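Long-range contacts in protein Kinase A (Toxoplasma gondii, PDB 5J3U), which binds cAMP in two cyclic nucleotide-binding domains and, as in related regulatory chains, probably inhibits the kinase A catalytic subunit until cAMP is bound: residues E162-Q173 and A224-V235; G213-E221 and L238-L246. One frame throughout, in Å; residues are numbered along the deposited sequence.

Contact 1. Residues E162-Q173 and A224-V235; sequences EMFTDGAYIVRQ and AANVIAHGICKV. With CMP (adenosine-3',5'-cyclic-monophosphate), chain B.
F164 and C233 form a hydrogen-bonded antiparallel pair between the first and last strands of a cyclic nucleotide-binding domain, a beta-roll of the cupin type. Both segments turn a corner and pair again as 169-171 with 226-229 in the second sheet.

Backbone bonds make the frame. E162 and V235, like F164 and C233, are joined both ways. At the corner G167 N reaches A229 O, and A229 N reaches A168 O. A classic beta bulge follows: I170 N (2.7 Å) and, weakly, V171 N both point to V227 O, and the register slips by one residue.

Apolar contacts lie on both faces of the pairing. I228 CG1 sits over one face of the Y169 ring, 3.7 Å from its centroid, a CH-pi contact. The ring's other face carries the guanidinium of R172, from the same segment. On the inner side V235 CG2 meets the edge of the F164 ring at CE1 (3.7 Å), and I170 CG1 lies over the centre of one face. I170 CD1 touches C233 SG, and strand 179-183 continues this core through Y181.

The phosphate is met at the far end, where A224 N donates to CMP O2P (2.8 Å). V171 CG2 and V227 CG2 touch each other and line the ribose side.

Polar side chains hold one end and the corner. N226 OD1 accepts from Q173 N, while N226 ND2 is bound to T191. D166 has CG anti to the backbone N (chi1 -179°), which brings OD1 across the corner to G231. There G231 N donates to the anti side of D166 OD1 at 2.8 Å, and a water bridges the same oxygen to H230 ND1.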
loop_
_atom_site.group_PDB
_atom_site.type_symbol
_atom_site.label_atom_id
_atom_site.label_comp_id
_atom_site.label_asym_id
_atom_site.label_seq_id
_atom_site.Cartn_x
_atom_site.Cartn_y
_atom_site.Cartn_z
ATOM N N GLU A 162 5.605 -6.367 -4.966
ATOM C CA GLU A 162 5.480 -6.596 -6.420
ATOM C C GLU A 162 6.594 -7.575 -6.880
ATOM O O GLU A 162 7.692 -7.539 -6.320
ATOM C CB GLU A 162 5.657 -5.291 -7.189
ATOM C CG GLU A 162 4.566 -4.268 -6.907
ATOM C CD GLU A 162 4.704 -2.965 -7.707
ATOM O OE1 GLU A 162 5.632 -2.836 -8.535
ATOM O OE2 GLU A 162 3.860 -2.059 -7.455
ATOM N N MET A 163 6.289 -8.438 -7.855
ATOM C CA MET A 163 7.243 -9.422 -8.403
ATOM C C MET A 163 7.588 -8.993 -9.824
ATOM O O MET A 163 6.709 -8.596 -10.584
ATOM C CB MET A 163 6.609 -10.836 -8.407
ATOM C CG MET A 163 7.554 -11.971 -8.795
ATOM S SD MET A 163 8.741 -12.383 -7.496
ATOM C CE MET A 163 7.638 -13.102 -6.280
ATOM N N PHE A 164 8.868 -9.063 -10.181
ATOM C CA PHE A 164 9.340 -8.716 -11.496
ATOM C C PHE A 164 10.197 -9.886 -12.015
ATOM O O PHE A 164 11.135 -10.306 -11.360
ATOM C CB PHE A 164 10.198 -7.473 -11.430
ATOM C CG PHE A 164 9.420 -6.221 -11.119
ATOM C CD1 PHE A 164 9.162 -5.840 -9.818
ATOM C CD2 PHE A 164 8.934 -5.428 -12.162
ATOM C CE1 PHE A 164 8.448 -4.665 -9.564
ATOM C CE2 PHE A 164 8.255 -4.253 -11.913
ATOM C CZ PHE A 164 7.998 -3.880 -10.601
ATOM N N THR A 165 9.920 -10.328 -13.231
ATOM C CA THR A 165 10.723 -11.382 -13.855
ATOM C C THR A 165 11.942 -10.834 -14.514
ATOM O O THR A 165 12.107 -9.631 -14.704
ATOM C CB THR A 165 9.856 -12.190 -14.877
ATOM O OG1 THR A 165 9.318 -11.283 -15.826
ATOM C CG2 THR A 165 8.715 -12.880 -14.199
ATOM N N ASP A 166 12.825 -11.733 -14.965
ATOM C CA ASP A 166 14.093 -11.308 -15.489
ATOM C C ASP A 166 13.935 -10.314 -16.631
ATOM O O ASP A 166 13.093 -10.518 -17.496
ATOM C CB ASP A 166 14.909 -12.514 -15.999
ATOM C CG ASP A 166 16.241 -12.104 -16.525
ATOM O OD1 ASP A 166 17.078 -11.643 -15.719
ATOM O OD2 ASP A 166 16.433 -12.166 -17.770
ATOM N N GLY A 167 14.701 -9.234 -16.550
ATOM C CA GLY A 167 14.772 -8.186 -17.580
ATOM C C GLY A 167 13.702 -7.110 -17.460
ATOM O O GLY A 167 13.742 -6.150 -18.190
ATOM N N ALA A 168 12.709 -7.291 -16.587
ATOM C CA ALA A 168 11.624 -6.302 -16.404
ATOM C C ALA A 168 12.177 -5.062 -15.701
ATOM O O ALA A 168 12.947 -5.148 -14.741
ATOM C CB ALA A 168 10.479 -6.902 -15.633
ATOM N N TYR A 169 11.846 -3.880 -16.214
ATOM C CA TYR A 169 12.323 -2.642 -15.624
ATOM C C TYR A 169 11.413 -2.337 -14.456
ATOM O O TYR A 169 10.194 -2.244 -14.620
ATOM C CB TYR A 169 12.281 -1.469 -16.644
ATOM C CG TYR A 169 13.431 -1.505 -17.623
ATOM C CD1 TYR A 169 13.517 -2.525 -18.555
ATOM C CD2 TYR A 169 14.446 -0.544 -17.589
ATOM C CE1 TYR A 169 14.602 -2.627 -19.415
ATOM C CE2 TYR A 169 15.518 -0.609 -18.492
ATOM C CZ TYR A 169 15.582 -1.651 -19.397
ATOM O OH TYR A 169 16.688 -1.731 -20.297
ATOM N N ILE A 170 11.999 -2.150 -13.291
ATOM C CA ILE A 170 11.234 -1.717 -12.098
ATOM C C ILE A 170 11.081 -0.179 -12.136
ATOM O O ILE A 170 9.995 0.348 -11.891
ATOM C CB ILE A 170 11.912 -2.212 -10.806
ATOM C CG1 ILE A 170 12.059 -3.738 -10.855
ATOM C CG2 ILE A 170 11.157 -1.759 -9.537
ATOM C CD1 ILE A 170 12.804 -4.296 -9.676
ATOM N N VAL A 171 12.171 0.524 -12.418
ATOM C CA VAL A 171 12.141 1.939 -12.735
ATOM C C VAL A 171 12.967 2.195 -13.984
ATOM O O VAL A 171 13.913 1.435 -14.305
ATOM C CB VAL A 171 12.556 2.876 -11.581
ATOM C CG1 VAL A 171 11.770 2.559 -10.279
ATOM C CG2 VAL A 171 14.053 2.896 -11.371
ATOM N N ARG A 172 12.589 3.259 -14.693
ATOM C CA ARG A 172 13.291 3.705 -15.897
ATOM C C ARG A 172 13.858 5.120 -15.711
ATOM O O ARG A 172 13.168 6.008 -15.174
ATOM C CB ARG A 172 12.315 3.664 -17.086
ATOM C CG ARG A 172 11.654 2.300 -17.336
ATOM C CD ARG A 172 10.560 2.317 -18.363
ATOM N NE ARG A 172 9.847 1.054 -18.426
ATOM C CZ ARG A 172 10.160 0.006 -19.182
ATOM N NH1 ARG A 172 9.408 -1.098 -19.091
ATOM N NH2 ARG A 172 11.218 0.033 -20.030
ATOM N N GLN A 173 15.068 5.337 -16.189
ATOM C CA GLN A 173 15.735 6.588 -16.046
ATOM C C GLN A 173 14.914 7.653 -16.793
ATOM O O GLN A 173 14.447 7.413 -17.908
ATOM C CB GLN A 173 17.130 6.534 -16.630
ATOM C CG GLN A 173 17.900 7.805 -16.463
ATOM C CD GLN A 173 19.399 7.666 -16.818
ATOM O OE1 GLN A 173 19.916 6.566 -17.029
ATOM N NE2 GLN A 173 20.077 8.777 -16.829
ATOM N N ALA A 224 16.957 8.746 -11.674
ATOM C CA ALA A 224 18.352 8.955 -12.091
ATOM C C ALA A 224 19.037 7.728 -12.777
ATOM O O ALA A 224 20.164 7.843 -13.306
ATOM C CB ALA A 224 19.192 9.475 -10.929
ATOM N N ALA A 225 18.351 6.596 -12.794
ATOM C CA ALA A 225 18.877 5.343 -13.357
ATOM C C ALA A 225 17.719 4.398 -13.632
ATOM O O ALA A 225 16.597 4.620 -13.143
ATOM C CB ALA A 225 19.878 4.725 -12.382
ATOM N N ASN A 226 17.977 3.387 -14.463
ATOM C CA ASN A 226 17.130 2.243 -14.617
ATOM C C ASN A 226 17.433 1.283 -13.483
ATOM O O ASN A 226 18.600 1.187 -13.088
ATOM C CB ASN A 226 17.388 1.510 -15.918
ATOM C CG ASN A 226 17.281 2.435 -17.096
ATOM O OD1 ASN A 226 16.183 2.967 -17.347
ATOM N ND2 ASN A 226 18.408 2.683 -17.800
ATOM N N VAL A 227 16.412 0.602 -12.996
ATOM C CA VAL A 227 16.617 -0.608 -12.114
ATOM C C VAL A 227 15.860 -1.748 -12.742
ATOM O O VAL A 227 14.623 -1.668 -12.954
ATOM C CB VAL A 227 16.287 -0.374 -10.623
ATOM C CG1 VAL A 227 16.602 -1.661 -9.825
ATOM C CG2 VAL A 227 17.028 0.846 -10.076
ATOM N N ILE A 228 16.595 -2.824 -13.079
ATOM C CA ILE A 228 16.071 -3.897 -13.852
ATOM C C ILE A 228 16.162 -5.239 -13.065
ATOM O O ILE A 228 17.203 -5.526 -12.519
ATOM C CB ILE A 228 16.919 -4.066 -15.153
ATOM C CG1 ILE A 228 16.941 -2.752 -15.989
ATOM C CG2 ILE A 228 16.350 -5.203 -15.973
ATOM C CD1 ILE A 228 18.085 -2.699 -16.982
ATOM N N ALA A 229 15.101 -6.015 -13.055
ATOM C CA ALA A 229 15.134 -7.312 -12.321
ATOM C C ALA A 229 16.159 -8.245 -13.016
ATOM O O ALA A 229 16.236 -8.292 -14.251
ATOM C CB ALA A 229 13.786 -7.948 -12.321
ATOM N N HIS A 230 16.933 -8.940 -12.203
ATOM C CA HIS A 230 18.039 -9.806 -12.654
ATOM C C HIS A 230 17.717 -11.213 -12.115
ATOM O O HIS A 230 17.860 -11.442 -10.942
ATOM C CB HIS A 230 19.340 -9.281 -12.073
ATOM C CG HIS A 230 20.536 -10.094 -12.439
ATOM N ND1 HIS A 230 20.964 -10.225 -13.743
ATOM C CD2 HIS A 230 21.414 -10.793 -11.679
ATOM C CE1 HIS A 230 22.043 -11.002 -13.768
ATOM N NE2 HIS A 230 22.333 -11.361 -12.531
ATOM N N GLY A 231 17.307 -12.115 -12.996
ATOM C CA GLY A 231 16.772 -13.425 -12.590
ATOM C C GLY A 231 15.311 -13.346 -12.232
ATOM O O GLY A 231 14.437 -13.796 -12.957
ATOM N N ILE A 232 15.061 -12.753 -11.077
ATOM C CA ILE A 232 13.754 -12.482 -10.583
ATOM C C ILE A 232 13.932 -11.531 -9.383
ATOM O O ILE A 232 14.970 -11.522 -8.743
ATOM C CB ILE A 232 13.007 -13.772 -10.214
ATOM C CG1 ILE A 232 11.561 -13.456 -9.832
ATOM C CG2 ILE A 232 13.680 -14.541 -9.075
ATOM C CD1 ILE A 232 10.628 -14.646 -9.797
ATOM N N CYS A 233 12.952 -10.672 -9.112
ATOM C CA CYS A 233 13.079 -9.743 -8.026
ATOM C C CYS A 233 11.735 -9.516 -7.388
ATOM O O CYS A 233 10.769 -9.154 -8.074
ATOM C CB CYS A 233 13.626 -8.413 -8.537
ATOM S SG CYS A 233 14.160 -7.310 -7.221
ATOM N N LYS A 234 11.676 -9.684 -6.080
ATOM C CA LYS A 234 10.473 -9.409 -5.259
ATOM C C LYS A 234 10.767 -8.199 -4.419
ATOM O O LYS A 234 11.725 -8.232 -3.637
ATOM C CB LYS A 234 10.166 -10.597 -4.348
ATOM C CG LYS A 234 8.910 -10.405 -3.518
ATOM C CD LYS A 234 8.803 -11.421 -2.395
ATOM C CE LYS A 234 8.495 -12.774 -2.865
ATOM N NZ LYS A 234 8.477 -13.681 -1.661
ATOM N N VAL A 235 9.994 -7.117 -4.598
ATOM C CA VAL A 235 10.260 -5.864 -3.960
ATOM C C VAL A 235 9.101 -5.447 -3.065
ATOM O O VAL A 235 7.916 -5.669 -3.377
ATOM C CB VAL A 235 10.547 -4.663 -4.926
ATOM C CG1 VAL A 235 11.948 -4.752 -5.465
ATOM C CG2 VAL A 235 9.505 -4.559 -6.018
HETATM P P CMP B . 16.022 7.050 -8.225
HETATM O O1P CMP B . 14.756 7.348 -7.530
HETATM O O2P CMP B . 16.714 8.189 -8.982
HETATM O "O5'" CMP B . 15.737 5.849 -9.244
HETATM C "C5'" CMP B . 16.883 5.209 -9.838
HETATM C "C4'" CMP B . 17.648 4.626 -8.646
HETATM O "O4'" CMP B . 18.877 3.956 -8.967
HETATM C "C3'" CMP B . 18.156 5.744 -7.754
HETATM O "O3'" CMP B . 17.031 6.388 -7.139
HETATM C "C2'" CMP B . 19.114 5.034 -6.833
HETATM O "O2'" CMP B . 18.412 4.318 -5.777
HETATM C "C1'" CMP B . 19.635 3.958 -7.781
HETATM N N9 CMP B . 21.002 4.166 -8.153
HETATM C C8 CMP B . 21.916 3.172 -8.146
HETATM N N7 CMP B . 23.139 3.646 -8.600
HETATM C C5 CMP B . 22.972 4.943 -8.938
HETATM C C6 CMP B . 23.832 6.045 -9.464
HETATM N N6 CMP B . 25.153 5.844 -9.763
HETATM N N1 CMP B . 23.227 7.231 -9.626
HETATM C C2 CMP B . 21.915 7.502 -9.387
HETATM N N3 CMP B . 21.085 6.529 -8.889
HETATM C C4 CMP B . 21.559 5.288 -8.633
HETATM O O HOH W 1 12.015 -14.497 -14.041
HETATM O O HOH W 2 19.116 -10.195 -16.272
#

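Contact 2. Residues G213-E221 and L238-L246. With CMP (adenosine-3',5'-cyclic-monophosphate), chain B.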
loop_
_atom_site.group_PDB
_atom_site.type_symbol
_atom_site.label_atom_id
_atom_site.label_comp_id
_atom_site.label_asym_id
_atom_site.label_seq_id
_atom_site.Cartn_x
_atom_site.Cartn_y
_atom_site.Cartn_z
ATOM N N GLY A 213 15.513 3.790 -5.421
ATOM C CA GLY A 213 14.379 4.590 -5.776
ATOM C C GLY A 213 14.150 5.712 -4.788
ATOM O O GLY A 213 13.082 6.317 -4.813
ATOM N N GLU A 214 15.133 6.010 -3.928
ATOM C CA GLU A 214 14.969 7.082 -2.959
ATOM C C GLU A 214 15.246 8.457 -3.568
ATOM O O GLU A 214 14.697 9.424 -3.066
ATOM C CB GLU A 214 15.841 6.937 -1.720
ATOM C CG GLU A 214 17.342 7.232 -1.806
ATOM C CD GLU A 214 18.214 6.286 -2.632
ATOM O OE1 GLU A 214 17.718 5.449 -3.383
ATOM O OE2 GLU A 214 19.477 6.363 -2.534
ATOM N N LEU A 215 16.108 8.525 -4.579
ATOM C CA LEU A 215 16.571 9.831 -5.054
ATOM C C LEU A 215 15.458 10.687 -5.637
ATOM O O LEU A 215 15.439 11.902 -5.379
ATOM C CB LEU A 215 17.750 9.739 -6.030
ATOM C CG LEU A 215 19.015 9.094 -5.507
ATOM C CD1 LEU A 215 20.057 9.010 -6.606
ATOM C CD2 LEU A 215 19.556 9.801 -4.270
ATOM N N ALA A 216 14.527 10.086 -6.396
ATOM C CA ALA A 216 13.421 10.871 -6.970
ATOM C C ALA A 216 12.547 11.455 -5.861
ATOM O O ALA A 216 12.015 12.545 -6.000
ATOM C CB ALA A 216 12.582 10.058 -7.933
ATOM N N LEU A 217 12.403 10.726 -4.747
ATOM C CA LEU A 217 11.573 11.187 -3.609
ATOM C C LEU A 217 12.253 12.298 -2.828
ATOM O O LEU A 217 11.624 13.335 -2.573
ATOM C CB LEU A 217 11.262 9.997 -2.648
ATOM C CG LEU A 217 10.564 8.787 -3.258
ATOM C CD1 LEU A 217 10.204 7.727 -2.211
ATOM C CD2 LEU A 217 9.317 9.184 -3.998
ATOM N N ILE A 218 13.541 12.134 -2.518
ATOM C CA ILE A 218 14.287 13.080 -1.739
ATOM C C ILE A 218 14.577 14.355 -2.528
ATOM O O ILE A 218 14.494 15.440 -1.964
ATOM C CB ILE A 218 15.601 12.506 -1.218
ATOM C CG1 ILE A 218 15.294 11.380 -0.211
ATOM C CG2 ILE A 218 16.453 13.575 -0.547
ATOM C CD1 ILE A 218 16.459 10.472 0.078
ATOM N N ASN A 219 14.918 14.201 -3.801
ATOM C CA ASN A 219 15.374 15.338 -4.625
ATOM C C ASN A 219 14.303 15.933 -5.490
ATOM O O ASN A 219 14.538 16.962 -6.151
ATOM C CB ASN A 219 16.537 14.908 -5.500
ATOM C CG ASN A 219 17.757 14.525 -4.719
ATOM O OD1 ASN A 219 18.036 15.071 -3.656
ATOM N ND2 ASN A 219 18.548 13.659 -5.294
ATOM N N GLU A 220 13.140 15.282 -5.569
ATOM C CA GLU A 220 12.028 15.757 -6.362
ATOM C C GLU A 220 12.432 15.868 -7.830
ATOM O O GLU A 220 12.236 16.922 -8.456
ATOM C CB GLU A 220 11.512 17.120 -5.872
ATOM C CG GLU A 220 11.347 17.254 -4.366
ATOM C CD GLU A 220 10.445 16.219 -3.767
ATOM O OE1 GLU A 220 9.799 15.457 -4.533
ATOM O OE2 GLU A 220 10.380 16.179 -2.515
ATOM N N GLU A 221 13.082 14.808 -8.318
ATOM C CA GLU A 221 13.647 14.777 -9.667
ATOM C C GLU A 221 13.188 13.489 -10.359
ATOM O O GLU A 221 12.761 12.509 -9.708
ATOM C CB GLU A 221 15.159 14.744 -9.603
ATOM C CG GLU A 221 15.807 16.009 -9.113
ATOM C CD GLU A 221 17.312 15.968 -9.250
ATOM O OE1 GLU A 221 17.870 14.916 -9.587
ATOM O OE2 GLU A 221 17.958 17.004 -9.035
ATOM N N LEU A 238 7.020 1.336 -1.089
ATOM C CA LEU A 238 6.503 2.398 -0.215
ATOM C C LEU A 238 6.250 3.659 -1.057
ATOM O O LEU A 238 7.166 4.182 -1.694
ATOM C CB LEU A 238 7.527 2.718 0.835
ATOM C CG LEU A 238 7.153 3.622 1.995
ATOM C CD1 LEU A 238 6.094 2.955 2.865
ATOM C CD2 LEU A 238 8.359 4.027 2.808
ATOM N N GLU A 239 5.008 4.114 -1.092
ATOM C CA GLU A 239 4.623 5.306 -1.863
ATOM C C GLU A 239 5.189 6.566 -1.282
ATOM O O GLU A 239 5.443 6.651 -0.123
ATOM C CB GLU A 239 3.109 5.469 -1.905
ATOM C CG GLU A 239 2.413 4.440 -2.740
ATOM C CD GLU A 239 0.929 4.723 -2.872
ATOM O OE1 GLU A 239 0.322 5.154 -1.874
ATOM O OE2 GLU A 239 0.365 4.493 -3.957
ATOM N N ARG A 240 5.388 7.562 -2.148
ATOM C CA ARG A 240 5.985 8.848 -1.796
ATOM C C ARG A 240 5.439 9.505 -0.539
ATOM O O ARG A 240 6.200 9.921 0.370
ATOM C CB ARG A 240 5.742 9.797 -2.995
ATOM C CG ARG A 240 6.106 11.242 -2.736
ATOM C CD ARG A 240 5.789 12.084 -3.963
ATOM N NE ARG A 240 6.804 11.891 -4.992
ATOM C CZ ARG A 240 8.007 12.441 -4.975
ATOM N NH1 ARG A 240 8.378 13.226 -3.990
ATOM N NH2 ARG A 240 8.857 12.188 -5.958
ATOM N N LYS A 241 4.110 9.544 -0.448
ATOM C CA LYS A 241 3.478 10.178 0.688
ATOM C C LYS A 241 3.836 9.454 1.993
ATOM O O LYS A 241 4.131 10.101 2.969
ATOM C CB LYS A 241 1.966 10.250 0.533
ATOM C CG LYS A 241 1.343 11.148 1.579
ATOM C CD LYS A 241 -0.104 11.456 1.242
ATOM C CE LYS A 241 -0.240 12.427 0.081
ATOM N NZ LYS A 241 -1.617 13.009 0.058
ATOM N N SER A 242 3.810 8.120 1.981
ATOM C CA SER A 242 4.214 7.330 3.154
ATOM C C SER A 242 5.677 7.472 3.465
ATOM O O SER A 242 6.072 7.496 4.620
ATOM C CB SER A 242 3.921 5.847 2.974
ATOM O OG SER A 242 2.596 5.705 2.590
ATOM N N PHE A 243 6.514 7.522 2.426
ATOM C CA PHE A 243 7.927 7.743 2.629
ATOM C C PHE A 243 8.209 9.054 3.381
ATOM O O PHE A 243 8.957 9.104 4.382
ATOM C CB PHE A 243 8.637 7.747 1.267
ATOM C CG PHE A 243 10.115 7.982 1.322
ATOM C CD1 PHE A 243 10.641 9.288 1.242
ATOM C CD2 PHE A 243 11.010 6.923 1.262
ATOM C CE1 PHE A 243 11.995 9.497 1.233
ATOM C CE2 PHE A 243 12.378 7.142 1.223
ATOM C CZ PHE A 243 12.871 8.424 1.209
ATOM N N LYS A 244 7.610 10.122 2.878
ATOM C CA LYS A 244 7.770 11.441 3.500
ATOM C C LYS A 244 7.196 11.470 4.940
ATOM O O LYS A 244 7.797 12.054 5.823
ATOM C CB LYS A 244 7.068 12.476 2.660
ATOM C CG LYS A 244 7.686 12.771 1.315
ATOM C CD LYS A 244 8.968 13.548 1.394
ATOM C CE LYS A 244 9.514 13.757 -0.041
ATOM N NZ LYS A 244 10.780 14.536 -0.114
ATOM N N ARG A 245 6.073 10.800 5.177
ATOM C CA ARG A 245 5.401 10.915 6.483
ATOM C C ARG A 245 5.860 9.925 7.532
ATOM O O ARG A 245 5.584 10.151 8.718
ATOM C CB ARG A 245 3.922 10.823 6.294
ATOM C CG ARG A 245 3.407 12.038 5.577
ATOM C CD ARG A 245 1.938 11.940 5.359
ATOM N NE ARG A 245 1.461 13.177 4.757
ATOM C CZ ARG A 245 0.197 13.411 4.434
ATOM N NH1 ARG A 245 -0.773 12.516 4.703
ATOM N NH2 ARG A 245 -0.102 14.586 3.886
ATOM N N LEU A 246 6.526 8.837 7.113
ATOM C CA LEU A 246 6.874 7.746 8.017
ATOM C C LEU A 246 8.376 7.499 8.202
ATOM O O LEU A 246 8.772 6.883 9.206
ATOM C CB LEU A 246 6.253 6.444 7.511
ATOM C CG LEU A 246 4.739 6.359 7.361
ATOM C CD1 LEU A 246 4.351 4.984 6.857
ATOM C CD2 LEU A 246 4.054 6.638 8.689
HETATM P P CMP B . 16.022 7.050 -8.225
HETATM O O1P CMP B . 14.756 7.348 -7.530
HETATM O O2P CMP B . 16.714 8.189 -8.982
HETATM O "O5'" CMP B . 15.737 5.849 -9.244
HETATM C "C5'" CMP B . 16.883 5.209 -9.838
HETATM C "C4'" CMP B . 17.648 4.626 -8.646
HETATM O "O4'" CMP B . 18.877 3.956 -8.967
HETATM C "C3'" CMP B . 18.156 5.744 -7.754
HETATM O "O3'" CMP B . 17.031 6.388 -7.139
HETATM C "C2'" CMP B . 19.114 5.034 -6.833
HETATM O "O2'" CMP B . 18.412 4.318 -5.777
HETATM C "C1'" CMP B . 19.635 3.958 -7.781
HETATM N N9 CMP B . 21.002 4.166 -8.153
HETATM C C8 CMP B . 21.916 3.172 -8.146
HETATM N N7 CMP B . 23.139 3.646 -8.600
HETATM C C5 CMP B . 22.972 4.943 -8.938
HETATM C C6 CMP B . 23.832 6.045 -9.464
HETATM N N6 CMP B . 25.153 5.844 -9.763
HETATM N N1 CMP B . 23.227 7.231 -9.626
HETATM C C2 CMP B . 21.915 7.502 -9.387
HETATM N N3 CMP B . 21.085 6.529 -8.889
HETATM C C4 CMP B . 21.559 5.288 -8.633
#
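R240 lies alongside L217, and the two side chains run past each other in opposite directions. R240 opens helix 240-246, and L217 belongs to helix 215-219; the axes of these short helices pass 10.7 Å apart at 61°.

From CB outward, R240 follows L217 CD2. CB is 3.8 Å from that methyl, and CG and NE also touch it. The chain runs straight to CD and bends at chi3 (-77°), which lays one guanidinium face against L217 CD2. D178 takes NE in a salt bridge. NH2 donates to A216 O (3.2 Å); the oxygen lies near the guanidinium plane, but the donor stands above the carbonyl plane. G177 O is a second partner of NH2. NH1 ends 2.7 Å from E220 OE1, a salt bridge whose hydrogen bond is bent and weak.

E220 has positive phi just past its helix, and its carboxylate is shared. The K244 side chain comes to meet that of E220 from the opposite direction; NZ meets OE2 on the syn side at 2.9 Å. R240 and K244 thus each hold a carbonyl of helix 215-219 (A216 O, L217 O) and one oxygen of the E220 carboxylate.

L217 CD1 sits over one face of the F243 ring, 3.7 Å from the centroid, in a CH-pi contact. I218 CG1 meets the ring edge at CE1. F180 packs edge-to-face on F243, and L254 of helix 250-257 adds to the cluster.

The N-terminal end of helix 215-219 holds the nucleotide. A216 N donates to CMP O1P (3.0 Å). CMP O2' donates to E214 OE1 and accepts from G213 N; Y261 OH holds E214 OE2. This is the phosphate-binding cassette of a cyclic nucleotide-binding domain, with its short helix packed against the first helix after the beta-roll.

Along the chain, strand 159-165 and its continuation 169-171 come first. Strands 179-183, 187-192, 201-206 and 211-212 follow, then the short helix 215-219 and the closing strands 226-229 and 232-239. Contact 1 closes the longer loop, bringing the end of the roll back beside its beginning in both sheets. Contact 2 starts within that loop and ends beyond it, so the two cross. Strand 232-239 is common to both: it pairs with the first strand and then leads into helix 240-246. Both contacts reach the same cAMP molecule, contact 1 through V171, A224, A225 and V227, contact 2 through 213-216; helix 240-246 is joined to it by way of helix 215-219.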